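Local coordinates for cutinase-like protein (Cryptococcus sp., PDB 2CZQ) that probably hydrolyses carboxylic esters, as a secreted cutinase-like enzyme with the alpha/beta hydrolase fold, at residues A[91-94]-A[95-98]; A[54-57]-A[58-62]; A[163-166]-A[167-170]; A[174-177]-A[178-182]; A[25-28]-A[29-32]. All coordinates share one frame; numbering follows the deposited sequence.

How the contacts relate
The five contacts are all local, and along the chain they run in the order contact 5, contact 2, contact 1, contact 3, contact 4. Contact 5 starts helix 28-37, contact 2 starts helix 57-73 and contact 1 closes helix 86-98, three helices of one alpha/beta hydrolase domain built round a parallel sheet. Contacts 1 and 2 touch, their centres about 10 Å apart, whereas contacts 1 and 5 lie on opposite sides of the chain's centre, about 22 Å between centres. Contacts 3 and 4, with centres about 7 Å apart, share a loop after strand 157-160 and bring Asp165 to His180, consistent with a Ser-His-Asp triad completed by Ser85.

Contact 1 (A[91-94]-A[95-98]); sequences TVVA and LQQL
Ala94 O receives Leu98 N at 2.8 Å in the last turn of helix 86-98, which in an alpha/beta hydrolase fold follows the probable nucleophile elbow. The branch carbon of the same leucine packs on that carbonyl, Leu98 CG lying 3.2 Å from Ala94 O. The regular i to i+4 pattern holds throughout: Leu95 N donates to Thr91 O (3.0 Å), with Gln96 and Gln97 bonding likewise to Val92 and Val93. Leu95 has CG beside its own backbone N (chi1 -50°), and this lays the branch carbon over the previous turn, 3.3 Å from Thr91 O. Beyond it the side chain enters the core against Leu81 and Val111, while Trp153 and Pro150 also touch it. Val93 meets Thr60 of helix 57-73, and two glutamines flank its methyl groups. Gln96, extended beyond CG, brings OE1 to 3.8 Å from Val93 CG2; its NE2 is spent on the carbonyls of Ser148 and Gln146, which fixes the amide at the tip of the Gln96 side chain. Gln96 NE2 passes 3.6 Å from Val92 CG1. On the neighbouring branch of Val93, the extended chain of Gln97 places its amide NE2 3.8 Å from Val93 CG1.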
loop_
_atom_site.group_PDB
_atom_site.type_symbol
_atom_site.label_atom_id
_atom_site.label_comp_id
_atom_site.label_asym_id
_atom_site.label_seq_id
_atom_site.Cartn_x
_atom_site.Cartn_y
_atom_site.Cartn_z
ATOM N N THR A 91 2.025 5.148 4.711
ATOM C CA THR A 91 0.952 5.323 3.737
ATOM C C THR A 91 -0.373 5.649 4.423
ATOM O O THR A 91 -1.085 6.564 4.005
ATOM C CB THR A 91 0.823 4.066 2.867
ATOM O OG1 THR A 91 2.054 3.836 2.164
ATOM C CG2 THR A 91 -0.209 4.269 1.768
ATOM N N VAL A 92 -0.705 4.901 5.475
ATOM C CA VAL A 92 -1.911 5.163 6.254
ATOM C C VAL A 92 -1.935 6.614 6.742
ATOM O O VAL A 92 -2.952 7.299 6.623
ATOM C CB VAL A 92 -2.020 4.179 7.438
ATOM C CG1 VAL A 92 -3.095 4.622 8.421
ATOM C CG2 VAL A 92 -2.292 2.769 6.932
ATOM N N VAL A 93 -0.813 7.079 7.276
ATOM C CA VAL A 93 -0.746 8.443 7.780
ATOM C C VAL A 93 -0.873 9.456 6.640
ATOM O O VAL A 93 -1.496 10.507 6.813
ATOM C CB VAL A 93 0.502 8.650 8.664
ATOM C CG1 VAL A 93 0.619 10.097 9.137
ATOM C CG2 VAL A 93 0.431 7.711 9.865
ATOM N N ALA A 94 -0.340 9.127 5.462
ATOM C CA ALA A 94 -0.580 9.961 4.284
ATOM C C ALA A 94 -2.073 10.084 3.990
ATOM O O ALA A 94 -2.556 11.175 3.694
ATOM C CB ALA A 94 0.170 9.434 3.060
ATOM N N LEU A 95 -2.814 8.981 4.081
ATOM C CA LEU A 95 -4.258 9.033 3.838
ATOM C C LEU A 95 -4.943 9.952 4.840
ATOM O O LEU A 95 -5.831 10.733 4.484
ATOM C CB LEU A 95 -4.895 7.648 3.913
ATOM C CG LEU A 95 -4.256 6.510 3.115
ATOM C CD1 LEU A 95 -5.129 5.271 3.198
ATOM C CD2 LEU A 95 -3.999 6.896 1.658
ATOM N N GLN A 96 -4.522 9.851 6.099
ATOM C CA GLN A 96 -5.074 10.682 7.161
ATOM C C GLN A 96 -4.848 12.167 6.882
ATOM O O GLN A 96 -5.715 12.997 7.158
ATOM C CB GLN A 96 -4.467 10.292 8.510
ATOM C CG GLN A 96 -4.803 8.868 8.940
ATOM C CD GLN A 96 -3.974 8.386 10.120
ATOM O OE1 GLN A 96 -3.065 9.077 10.583
ATOM N NE2 GLN A 96 -4.278 7.184 10.601
ATOM N N GLN A 97 -3.688 12.495 6.320
ATOM C CA GLN A 97 -3.344 13.876 6.005
ATOM C C GLN A 97 -3.993 14.368 4.716
ATOM O O GLN A 97 -4.345 15.543 4.619
ATOM C CB GLN A 97 -1.832 14.043 5.908
ATOM C CG GLN A 97 -1.151 13.958 7.256
ATOM C CD GLN A 97 0.341 14.195 7.182
ATOM O OE1 GLN A 97 0.841 14.785 6.224
ATOM N NE2 GLN A 97 1.060 13.739 8.200
ATOM N N LEU A 98 -4.141 13.488 3.732
ATOM C CA LEU A 98 -4.733 13.878 2.455
ATOM C C LEU A 98 -6.219 14.190 2.560
ATOM O O LEU A 98 -6.738 15.020 1.817
ATOM C CB LEU A 98 -4.514 12.801 1.398
ATOM C CG LEU A 98 -3.086 12.639 0.873
ATOM C CD1 LEU A 98 -2.991 11.405 -0.003
ATOM C CD2 LEU A 98 -2.609 13.879 0.129
#

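Contact 2 (A[54-57]-A[58-62]); sequences QNSA and AGTAD
Ser56 and Thr60 are linked across the first turn of helix 57-73 by a backbone bond and a water bridge. In the backbone, Ser56 O takes Thr60 N at 3.1 Å in a nearly straight bond (N-H...O 164°), and it also receives a weak, bent bond from Gly59 N. One residue on, Ala61 N donates to Ala57 O at 2.9 Å, so the i to i+4 pattern is in place from the start. Two waters add to this. The Ser56 side chain makes no capping bond; in its place a water accepts from Ala58 N at 2.9 Å and donates to Asn55 O, satisfying an amide of the first turn. The other water is purely a bridge between hydroxyls, donating to Ser56 OG at 2.9 Å and to Thr60 OG1 at 2.7 Å. Thr60 holds OG1 beside its own backbone N (chi1 -66°), the position from which it meets this water; its main partner is Ala90 O of helix 86-98. As to packing, Ala61 CB lies 3.4 Å from Ala57 O, and Ser56 touches Gln86 and Ala90. The arrangement is a helix N-terminus where one water takes a first-turn amide in place of a side-chain cap, here beside the helix that follows the probable nucleophile elbow of an alpha/beta hydrolase.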
loop_
_atom_site.group_PDB
_atom_site.type_symbol
_atom_site.label_atom_id
_atom_site.label_comp_id
_atom_site.label_asym_id
_atom_site.label_seq_id
_atom_site.Cartn_x
_atom_site.Cartn_y
_atom_site.Cartn_z
ATOM N N GLN A 54 10.627 3.715 13.667
ATOM C CA GLN A 54 9.258 3.804 13.143
ATOM C C GLN A 54 8.716 5.227 13.078
ATOM O O GLN A 54 7.518 5.430 12.883
ATOM C CB GLN A 54 8.277 2.871 13.875
ATOM C CG GLN A 54 8.729 1.419 13.928
ATOM C CD GLN A 54 9.117 0.881 12.574
ATOM O OE1 GLN A 54 8.335 0.937 11.625
ATOM N NE2 GLN A 54 10.333 0.362 12.472
ATOM N N ASN A 55 9.598 6.212 13.212
ATOM C CA ASN A 55 9.200 7.588 12.983
ATOM C C ASN A 55 9.317 7.866 11.490
ATOM O O ASN A 55 10.402 8.109 10.963
ATOM C CB ASN A 55 10.007 8.539 13.863
ATOM C CG ASN A 55 9.690 8.346 15.340
ATOM O OD1 ASN A 55 8.526 8.336 15.738
ATOM N ND2 ASN A 55 10.725 8.155 16.147
ATOM N N SER A 56 8.177 7.776 10.816
ATOM C CA SER A 56 8.124 7.685 9.364
ATOM C C SER A 56 7.662 8.966 8.663
ATOM O O SER A 56 7.319 8.925 7.480
ATOM C CB SER A 56 7.230 6.509 8.966
ATOM O OG SER A 56 5.903 6.721 9.407
ATOM N N ALA A 57 7.679 10.097 9.371
ATOM C CA ALA A 57 7.192 11.361 8.805
ATOM C C ALA A 57 7.789 11.692 7.445
ATOM O O ALA A 57 7.080 12.182 6.567
ATOM C CB ALA A 57 7.425 12.510 9.758
ATOM N N ALA A 58 9.086 11.451 7.257
ATOM C CA ALA A 58 9.704 11.786 5.976
ATOM C C ALA A 58 9.126 10.937 4.841
ATOM O O ALA A 58 9.029 11.396 3.705
ATOM C CB ALA A 58 11.215 11.653 6.042
ATOM N N GLY A 59 8.742 9.700 5.146
ATOM C CA GLY A 59 8.114 8.830 4.166
ATOM C C GLY A 59 6.741 9.339 3.776
ATOM O O GLY A 59 6.436 9.487 2.592
ATOM N N THR A 60 5.909 9.623 4.770
ATOM C CA THR A 60 4.598 10.202 4.513
ATOM C C THR A 60 4.711 11.474 3.669
ATOM O O THR A 60 3.970 11.661 2.704
ATOM C CB THR A 60 3.914 10.498 5.850
ATOM O OG1 THR A 60 3.640 9.258 6.521
ATOM C CG2 THR A 60 2.563 11.212 5.657
ATOM N N ALA A 61 5.641 12.349 4.043
ATOM C CA ALA A 61 5.820 13.609 3.327
ATOM C C ALA A 61 6.215 13.379 1.872
ATOM O O ALA A 61 5.747 14.091 0.982
ATOM C CB ALA A 61 6.840 14.488 4.023
ATOM N N ASP A 62 7.072 12.393 1.625
ATOM C CA ASP A 62 7.546 12.155 0.273
ATOM C C ASP A 62 6.487 11.494 -0.613
ATOM O O ASP A 62 6.433 11.763 -1.813
ATOM C CB ASP A 62 8.854 11.374 0.280
ATOM C CG ASP A 62 9.545 11.408 -1.047
ATOM O OD1 ASP A 62 9.802 12.527 -1.560
ATOM O OD2 ASP A 62 9.851 10.352 -1.636
HETATM O O HOH W 1 10.936 9.874 8.891
HETATM O O HOH W 2 4.269 9.055 9.174
#

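Contact 3 (A[163-166]-A[167-170]); sequences YGDG and VCDT
Val167 opens the second half of this loop with its amide on the carboxylate of Asp165: Val167 N donates to Asp165 OD1 at 2.9 Å, from the anti side and 35° out of the carboxylate plane. Val167 CB lies 3.5 Å from Asp165 OD1, and the Val167 side chain packs on His180. At Cys168 the backbone N makes only a weak bond to Asp165 O. The sulfur, Cys168 SG, placed between backbone N and carbonyl carbon by chi1 of 56°, stands 3.4 Å from Asp165 OD2 and closes a disulfide with Cys161. Asp169 then reaches back twice: Asp169 N donates to Asp165 O at 2.8 Å, and Asp169 OD2 accepts Gly164 N at 3.0 Å from above its carboxylate plane. OD2 also takes His172 ND1, which ties the turn to a later part of the same loop. Thr170 adds CG2 against Gly166 O at 3.7 Å, while its hydroxyl bonds Asn139 O. Asp165 is thus gripped at its backbone oxygen and at OD1, and its OD2 accepts from Tyr183 OH and His180 ND1. Such a network would orient the carboxylate for the acid role in a probable Ser-His-Asp triad with His180 and Ser85.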
loop_
_atom_site.group_PDB
_atom_site.type_symbol
_atom_site.label_atom_id
_atom_site.label_comp_id
_atom_site.label_asym_id
_atom_site.label_seq_id
_atom_site.Cartn_x
_atom_site.Cartn_y
_atom_site.Cartn_z
ATOM N N TYR A 163 -2.117 -14.439 7.727
ATOM C CA TYR A 163 -2.504 -15.023 9.000
ATOM C C TYR A 163 -1.262 -15.255 9.845
ATOM O O TYR A 163 -0.305 -15.894 9.407
ATOM C CB TYR A 163 -3.255 -16.329 8.785
ATOM C CG TYR A 163 -3.828 -16.913 10.050
ATOM C CD1 TYR A 163 -3.043 -17.694 10.903
ATOM C CD2 TYR A 163 -5.151 -16.678 10.403
ATOM C CE1 TYR A 163 -3.569 -18.236 12.068
ATOM C CE2 TYR A 163 -5.689 -17.224 11.565
ATOM C CZ TYR A 163 -4.888 -18.000 12.394
ATOM O OH TYR A 163 -5.398 -18.546 13.552
ATOM N N GLY A 164 -1.278 -14.731 11.062
ATOM C CA GLY A 164 -0.158 -14.925 11.954
ATOM C C GLY A 164 1.034 -14.009 11.760
ATOM O O GLY A 164 2.057 -14.219 12.407
ATOM N N ASP A 165 0.921 -12.996 10.898
ATOM C CA ASP A 165 1.934 -11.944 10.821
ATOM C C ASP A 165 1.767 -11.066 12.060
ATOM O O ASP A 165 0.769 -10.372 12.184
ATOM C CB ASP A 165 1.720 -11.140 9.531
ATOM C CG ASP A 165 2.556 -9.879 9.461
ATOM O OD1 ASP A 165 3.190 -9.495 10.471
ATOM O OD2 ASP A 165 2.628 -9.225 8.394
ATOM N N GLY A 166 2.729 -11.108 12.979
ATOM C CA GLY A 166 2.589 -10.429 14.258
ATOM C C GLY A 166 2.537 -8.911 14.218
ATOM O O GLY A 166 2.206 -8.286 15.224
ATOM N N VAL A 167 2.874 -8.316 13.077
ATOM C CA VAL A 167 2.857 -6.862 12.945
ATOM C C VAL A 167 1.436 -6.340 12.684
ATOM O O VAL A 167 1.025 -5.331 13.265
ATOM C CB VAL A 167 3.841 -6.398 11.847
ATOM C CG1 VAL A 167 3.751 -4.899 11.625
ATOM C CG2 VAL A 167 5.270 -6.806 12.210
ATOM N N CYS A 168 0.703 -7.024 11.806
ATOM C CA CYS A 168 -0.670 -6.648 11.471
ATOM C C CYS A 168 -1.734 -7.480 12.186
ATOM O O CYS A 168 -2.899 -7.079 12.228
ATOM C CB CYS A 168 -0.891 -6.680 9.950
ATOM S SG CYS A 168 -0.500 -8.242 9.152
ATOM N N ASP A 169 -1.316 -8.619 12.747
ATOM C CA ASP A 169 -2.209 -9.600 13.358
ATOM C C ASP A 169 -1.656 -9.981 14.730
ATOM O O ASP A 169 -0.934 -10.976 14.881
ATOM C CB ASP A 169 -2.312 -10.828 12.445
ATOM C CG ASP A 169 -3.165 -11.940 13.013
ATOM O OD1 ASP A 169 -3.705 -11.814 14.137
ATOM O OD2 ASP A 169 -3.329 -12.983 12.342
ATOM N N THR A 170 -1.981 -9.177 15.736
ATOM C CA THR A 170 -1.498 -9.467 17.083
ATOM C C THR A 170 -2.318 -10.552 17.769
ATOM O O THR A 170 -1.937 -11.020 18.842
ATOM C CB THR A 170 -1.433 -8.216 17.979
ATOM O OG1 THR A 170 -2.756 -7.696 18.173
ATOM C CG2 THR A 170 -0.620 -7.091 17.326
#

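Contact 4 (A[174-177]-A[178-182]); sequences FGIN and AQHLS
Asn177 and His180 meet at the N-terminus of the short helix 178-181, where Asn177 is the N-cap residue. Asn177 OD1 accepts from His180 N at 3.3 Å, a weak capping bond with an N-H...O angle of 148°. The backbone oxygen of Asn177 is another acceptor for the His180 N-H, 3.0 Å separating Asn177 O from His180 N, and it takes a bond from Leu181 N as well. All three bonds from the helix amides to Asn177 are weak. Asn177 has CG between its backbone N and carbonyl carbon (chi1 53°), which folds the Asn177 side-chain amide back over the helix start. Its ND2 is satisfied by Gly164 O; Gln179 OE1 is close but not hydrogen-bonded, 3.2 Å from both Asn177 ND2 and Asn177 CG, the two amide planes 64° apart. Ser182 OG donates to Gln179 O at 2.7 Å, closing the C-terminal side of the turn. The imidazole of His180 has both nitrogens occupied, ND1 by Asp165 OD2 and NE2 by Ser85 OG, the pattern of a probable catalytic triad. Apolar contact is slight: Ile176 CG2 lies 3.9 Å from His180 CD2 and 4.1 Å from Leu181 CD2. The helix stands beyond the loop after strand 157-160; the His180 ring meets that of Tyr84 at the end of strand 78-84, its backbone O bonds Tyr84 OH, and NE2 reaches Ser85 just before helix 86-98.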
loop_
_atom_site.group_PDB
_atom_site.type_symbol
_atom_site.label_atom_id
_atom_site.label_comp_id
_atom_site.label_asym_id
_atom_site.label_seq_id
_atom_site.Cartn_x
_atom_site.Cartn_y
_atom_site.Cartn_z
ATOM N N PHE A 174 3.073 -13.246 16.340
ATOM C CA PHE A 174 3.955 -12.971 17.463
ATOM C C PHE A 174 5.212 -12.245 16.988
ATOM O O PHE A 174 6.258 -12.861 16.741
ATOM C CB PHE A 174 4.281 -14.254 18.238
ATOM C CG PHE A 174 4.792 -14.005 19.628
ATOM C CD1 PHE A 174 3.921 -13.639 20.652
ATOM C CD2 PHE A 174 6.146 -14.143 19.917
ATOM C CE1 PHE A 174 4.389 -13.417 21.942
ATOM C CE2 PHE A 174 6.625 -13.923 21.203
ATOM C CZ PHE A 174 5.750 -13.556 22.217
ATOM N N GLY A 175 5.081 -10.924 16.856
ATOM C CA GLY A 175 6.163 -10.072 16.397
ATOM C C GLY A 175 6.524 -10.276 14.941
ATOM O O GLY A 175 5.755 -10.868 14.172
ATOM N N ILE A 176 7.698 -9.771 14.566
ATOM C CA ILE A 176 8.212 -9.977 13.214
ATOM C C ILE A 176 8.677 -11.414 13.059
ATOM O O ILE A 176 9.723 -11.821 13.575
ATOM C CB ILE A 176 9.346 -9.005 12.849
ATOM C CG1 ILE A 176 8.878 -7.554 12.970
ATOM C CG2 ILE A 176 9.846 -9.298 11.425
ATOM C CD1 ILE A 176 9.967 -6.546 12.645
ATOM N N ASN A 177 7.884 -12.168 12.320
ATOM C CA ASN A 177 8.092 -13.587 12.128
ATOM C C ASN A 177 8.078 -13.901 10.639
ATOM O O ASN A 177 7.990 -12.988 9.809
ATOM C CB ASN A 177 7.030 -14.384 12.898
ATOM C CG ASN A 177 5.597 -13.944 12.579
ATOM O OD1 ASN A 177 5.356 -13.117 11.692
ATOM N ND2 ASN A 177 4.641 -14.507 13.305
ATOM N N ALA A 178 8.157 -15.182 10.287
ATOM C CA ALA A 178 8.204 -15.557 8.879
ATOM C C ALA A 178 7.013 -15.008 8.108
ATOM O O ALA A 178 7.139 -14.618 6.949
ATOM C CB ALA A 178 8.284 -17.062 8.727
ATOM N N GLN A 179 5.861 -14.968 8.763
ATOM C CA GLN A 179 4.645 -14.496 8.117
ATOM C C GLN A 179 4.766 -13.026 7.702
ATOM O O GLN A 179 4.290 -12.642 6.635
ATOM C CB GLN A 179 3.444 -14.718 9.033
ATOM C CG GLN A 179 3.032 -16.179 9.160
ATOM C CD GLN A 179 3.966 -17.022 10.020
ATOM O OE1 GLN A 179 4.785 -16.505 10.784
ATOM N NE2 GLN A 179 3.837 -18.333 9.896
ATOM N N HIS A 180 5.435 -12.212 8.517
ATOM C CA HIS A 180 5.658 -10.811 8.158
ATOM C C HIS A 180 6.605 -10.662 6.982
ATOM O O HIS A 180 6.537 -9.668 6.251
ATOM C CB HIS A 180 6.210 -10.002 9.337
ATOM C CG HIS A 180 6.202 -8.522 9.099
ATOM N ND1 HIS A 180 5.046 -7.831 8.809
ATOM C CD2 HIS A 180 7.200 -7.602 9.098
ATOM C CE1 HIS A 180 5.333 -6.551 8.642
ATOM N NE2 HIS A 180 6.631 -6.383 8.818
ATOM N N LEU A 181 7.491 -11.641 6.818
ATOM C CA LEU A 181 8.518 -11.609 5.785
ATOM C C LEU A 181 8.073 -12.310 4.496
ATOM O O LEU A 181 8.809 -12.320 3.518
ATOM C CB LEU A 181 9.814 -12.249 6.310
ATOM C CG LEU A 181 10.347 -11.707 7.641
ATOM C CD1 LEU A 181 11.558 -12.500 8.104
ATOM C CD2 LEU A 181 10.689 -10.223 7.544
ATOM N N SER A 182 6.866 -12.875 4.496
ATOM C CA SER A 182 6.401 -13.769 3.435
ATOM C C SER A 182 5.977 -13.055 2.155
ATOM O O SER A 182 6.026 -13.631 1.068
ATOM C CB SER A 182 5.241 -14.647 3.948
ATOM O OG SER A 182 4.074 -13.858 4.183
#

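Contact 5 (A[25-28]-A[29-32]); sequences AGFR and TMNS
Met30 runs alongside the ring of Phe27, the two side chains pointing the same way at the start of helix 28-37. From CB, the methionine takes CG between its backbone N and carbonyl carbon (chi1 69°), and this lays CG against the preceding turn, with Met30 CG 3.4 Å from Phe27 O. The sulfur comes next: Met30 SD stands 3.8 Å from Phe27 CD1, at the edge of the ring and in its plane, 5.2 Å from the centroid of the Phe27 ring. The chain bends at chi3, and the terminal methyl, Met30 CE, ends 3.6 Å from Gly26 O, whose carbonyl also bonds Gln190 of helix 187-200; CE touches Phe27 CD1 too. This is a Met-aromatic contact of the edge type, and it lies against the central parallel sheet of the alpha/beta hydrolase fold: Phe27 packs on Tyr84 and Gln82 of strand 78-84 and on Phe112 and Ile114 of strand 108-114. Met30 meets Phe112 as well, and Tyr194 of helix 187-200. Phe27 is the N-cap residue, and its backbone oxygen, Phe27 O, receives Asn31 N at 2.9 Å, the bond that begins the helix. Asn31 sets its amide beside Phe27, ND2 at 3.5 Å from Phe27 CB; OD1 is held by Gln82 and ND2 by Gln23, so the group is fixed at both ends. Ser32 N donates to Arg28 O, and in the conformer given Ser32 OG donates to Thr29 O. A water, accepting from Thr29 N at 3.0 Å, donates to Ala25 O at 2.8 Å.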
loop_
_atom_site.group_PDB
_atom_site.type_symbol
_atom_site.label_atom_id
_atom_site.label_comp_id
_atom_site.label_asym_id
_atom_site.label_seq_id
_atom_site.Cartn_x
_atom_site.Cartn_y
_atom_site.Cartn_z
ATOM N N ALA A 25 10.868 -5.075 -1.764
ATOM C CA ALA A 25 10.681 -6.460 -2.167
ATOM C C ALA A 25 9.205 -6.846 -2.112
ATOM O O ALA A 25 8.777 -7.745 -2.834
ATOM C CB ALA A 25 11.496 -7.382 -1.287
ATOM N N GLY A 26 8.432 -6.166 -1.265
ATOM C CA GLY A 26 7.011 -6.438 -1.149
ATOM C C GLY A 26 6.206 -6.245 -2.422
ATOM O O GLY A 26 5.139 -6.836 -2.550
ATOM N N PHE A 27 6.702 -5.423 -3.351
ATOM C CA PHE A 27 5.927 -5.073 -4.546
ATOM C C PHE A 27 6.612 -5.377 -5.858
ATOM O O PHE A 27 6.044 -5.137 -6.911
ATOM C CB PHE A 27 5.485 -3.603 -4.495
ATOM C CG PHE A 27 4.920 -3.237 -3.173
ATOM C CD1 PHE A 27 3.700 -3.765 -2.772
ATOM C CD2 PHE A 27 5.646 -2.466 -2.279
ATOM C CE1 PHE A 27 3.193 -3.499 -1.513
ATOM C CE2 PHE A 27 5.144 -2.184 -1.014
ATOM C CZ PHE A 27 3.916 -2.705 -0.625
ATOM N N ARG A 28 7.820 -5.922 -5.812
ATOM C CA ARG A 28 8.597 -6.098 -7.036
ATOM C C ARG A 28 7.867 -6.929 -8.092
ATOM O O ARG A 28 7.772 -6.524 -9.254
ATOM C CB ARG A 28 9.950 -6.732 -6.710
ATOM C CG ARG A 28 11.011 -6.561 -7.784
ATOM C CD ARG A 28 12.416 -6.997 -7.364
ATOM N NE ARG A 28 12.650 -6.856 -5.925
ATOM C CZ ARG A 28 13.663 -6.187 -5.381
ATOM N NH1 ARG A 28 14.562 -5.576 -6.145
ATOM N NH2 ARG A 28 13.778 -6.125 -4.062
ATOM N N THR A 29 7.356 -8.091 -7.704
ATOM C CA THR A 29 6.692 -8.948 -8.671
ATOM C C THR A 29 5.418 -8.310 -9.203
ATOM O O THR A 29 5.257 -8.175 -10.416
ATOM C CB THR A 29 6.440 -10.323 -8.073
ATOM O OG1 THR A 29 7.709 -10.964 -7.915
ATOM C CG2 THR A 29 5.675 -11.220 -9.050
ATOM N N MET A 30 4.530 -7.880 -8.314
ATOM C CA MET A 30 3.281 -7.302 -8.789
ATOM C C MET A 30 3.537 -6.090 -9.675
ATOM O O MET A 30 2.834 -5.887 -10.662
ATOM C CB MET A 30 2.323 -6.964 -7.645
ATOM C CG MET A 30 2.747 -5.805 -6.747
ATOM S SD MET A 30 1.615 -5.540 -5.379
ATOM C CE MET A 30 1.998 -6.958 -4.332
ATOM N N ASN A 31 4.552 -5.292 -9.343
ATOM C CA ASN A 31 4.809 -4.097 -10.134
ATOM C C ASN A 31 5.377 -4.399 -11.507
ATOM O O ASN A 31 5.077 -3.688 -12.467
ATOM C CB ASN A 31 5.651 -3.097 -9.358
ATOM C CG ASN A 31 4.862 -2.436 -8.257
ATOM O OD1 ASN A 31 3.647 -2.604 -8.176
ATOM N ND2 ASN A 31 5.541 -1.666 -7.419
ATOM N N SER A 32 6.168 -5.465 -11.612
ATOM C CA SER A 32 6.568 -5.961 -12.923
ATOM C C SER A 32 5.335 -6.372 -13.740
ATOM O O SER A 32 5.271 -6.128 -14.939
ATOM C CB SER A 32 7.598 -7.089 -12.807
ATOM O OG SER A 32 7.003 -8.306 -12.409
HETATM O O HOH W 3 7.893 -9.263 -4.970
#